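Local structure of nucleoporin 53 (Pichia guilliermondii, 3P3D) at residues V76-L80 with G92-Y96. The protein is a structural component of the nuclear pore complex, represented here by its RNA recognition motif domain, and may bind phospholipids and nucleic acid. Numbering follows the deposited sequence.
Sequences VDALL and GVIPY
Leu-79, on helix 72-79, reaches strand 89-95 and makes apolar contacts with Val-93 and Pro-95. Its CD1 methyl does most of the touching: Leu-79 CD1 lies 3.8 Å from Val-93 CG1 and 3.9 Å from Pro-95 CD. The same methyl sits against the peptide link between Ile-94 and Pro-95, with Leu-79 CD1 3.5 Å from Ile-94 C. On the other branch, Leu-79 CD2 comes no closer than 4.1 Å to Pro-95 CG, and the leucine and proline side chains cross at roughly a right angle.

Val-93 points at the helix and meets the helix backbone as well as the Leu-79 side chain. Val-93 CG1, anti to its own backbone N (chi1 -171°), packs 3.8 Å from Leu-79 CA and 3.7 Å from Ala-78 O, a van der Waals contact with the carbonyl oxygen.

This is helix-on-sheet packing in the RNA recognition motif: the second helix of the β-α-β-β-α-β core lies over the face of the antiparallel sheet that also carries helix 20-27. Ala-78 and Val-93, both buried, touch Ile-10 of the central strand 9-13 and Phe-27 of helix 20-27, joining the two helices and the sheet, while Leu-79 and Pro-95 lie toward the more open side. Ile-94 turns away from helix 72-79.

Polar links beside the contact come from outside the two segments. Val-93 N donates a hydrogen bond to Asn-82 OD1, and backbone hydrogen bonds between Gly-92 and Phe-13 and between Ile-94 and Leu-11 tie the strand to its antiparallel neighbour.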
loop_
_atom_site.group_PDB
_atom_site.type_symbol
_atom_site.label_atom_id
_atom_site.label_comp_id
_atom_site.label_asym_id
_atom_site.label_seq_id
_atom_site.Cartn_x
_atom_site.Cartn_y
_atom_site.Cartn_z
ATOM N N VAL A 76 -8.658 6.013 5.049
ATOM C CA VAL A 76 -8.496 6.753 6.307
ATOM C C VAL A 76 -7.881 5.833 7.367
ATOM O O VAL A 76 -6.928 6.204 8.023
ATOM C CB VAL A 76 -9.874 7.310 6.781
ATOM C CG1 VAL A 76 -9.816 7.787 8.194
ATOM C CG2 VAL A 76 -10.325 8.428 5.881
ATOM N N ASP A 77 -8.401 4.608 7.475
ATOM C CA ASP A 77 -7.933 3.636 8.458
ATOM C C ASP A 77 -6.493 3.142 8.193
ATOM O O ASP A 77 -5.699 2.975 9.121
ATOM C CB ASP A 77 -8.871 2.429 8.477
ATOM C CG ASP A 77 -10.259 2.759 9.006
ATOM O OD1 ASP A 77 -10.466 3.882 9.534
ATOM O OD2 ASP A 77 -11.142 1.876 8.888
ATOM N N ALA A 78 -6.185 2.870 6.932
ATOM C CA ALA A 78 -4.834 2.472 6.546
ATOM C C ALA A 78 -3.824 3.535 6.925
ATOM O O ALA A 78 -2.769 3.245 7.406
ATOM C CB ALA A 78 -4.780 2.203 5.063
ATOM N N LEU A 79 -4.194 4.783 6.707
ATOM C CA LEU A 79 -3.333 5.931 6.959
ATOM C C LEU A 79 -2.871 6.008 8.396
ATOM O O LEU A 79 -1.808 6.537 8.672
ATOM C CB LEU A 79 -4.104 7.197 6.647
ATOM C CG LEU A 79 -3.362 8.317 5.947
ATOM C CD1 LEU A 79 -2.687 7.823 4.677
ATOM C CD2 LEU A 79 -4.419 9.383 5.654
ATOM N N LEU A 80 -3.693 5.496 9.305
ATOM C CA LEU A 80 -3.358 5.447 10.713
ATOM C C LEU A 80 -2.176 4.545 10.997
ATOM O O LEU A 80 -1.616 4.632 12.053
ATOM C CB LEU A 80 -4.551 4.948 11.545
ATOM C CG LEU A 80 -5.881 5.704 11.521
ATOM C CD1 LEU A 80 -6.917 4.972 12.383
ATOM C CD2 LEU A 80 -5.680 7.122 12.012
ATOM N N GLY A 92 5.778 3.623 6.265
ATOM C CA GLY A 92 5.136 4.909 5.969
ATOM C C GLY A 92 3.840 4.734 5.205
ATOM O O GLY A 92 3.722 3.861 4.344
ATOM N N VAL A 93 2.851 5.549 5.535
ATOM C CA VAL A 93 1.598 5.545 4.802
ATOM C C VAL A 93 1.183 6.976 4.627
ATOM O O VAL A 93 1.119 7.727 5.602
ATOM C CB VAL A 93 0.467 4.757 5.506
ATOM C CG1 VAL A 93 -0.750 4.606 4.579
ATOM C CG2 VAL A 93 0.940 3.391 5.930
ATOM N N ILE A 94 0.928 7.361 3.374
ATOM C CA ILE A 94 0.418 8.706 3.059
ATOM C C ILE A 94 -0.644 8.583 1.997
ATOM O O ILE A 94 -0.658 7.587 1.273
ATOM C CB ILE A 94 1.532 9.690 2.547
ATOM C CG1 ILE A 94 2.312 9.118 1.360
ATOM C CG2 ILE A 94 2.502 10.035 3.645
ATOM C CD1 ILE A 94 3.126 10.180 0.618
ATOM N N PRO A 95 -1.527 9.595 1.886
ATOM C CA PRO A 95 -2.455 9.610 0.778
ATOM C C PRO A 95 -1.696 9.622 -0.549
ATOM O O PRO A 95 -0.693 10.332 -0.682
ATOM C CB PRO A 95 -3.186 10.931 0.971
ATOM C CG PRO A 95 -2.909 11.336 2.375
ATOM C CD PRO A 95 -1.554 10.878 2.607
ATOM N N TYR A 96 -2.158 8.831 -1.508
ATOM C CA TYR A 96 -1.635 8.893 -2.861
ATOM C C TYR A 96 -1.838 10.277 -3.497
ATOM O O TYR A 96 -2.876 10.908 -3.295
ATOM C CB TYR A 96 -2.338 7.847 -3.725
ATOM C CG TYR A 96 -2.255 8.114 -5.216
ATOM C CD1 TYR A 96 -1.135 7.739 -5.940
ATOM C CD2 TYR A 96 -3.313 8.740 -5.903
ATOM C CE1 TYR A 96 -1.049 7.971 -7.294
ATOM C CE2 TYR A 96 -3.233 8.985 -7.276
ATOM C CZ TYR A 96 -2.097 8.587 -7.963
ATOM O OH TYR A 96 -1.979 8.797 -9.319
#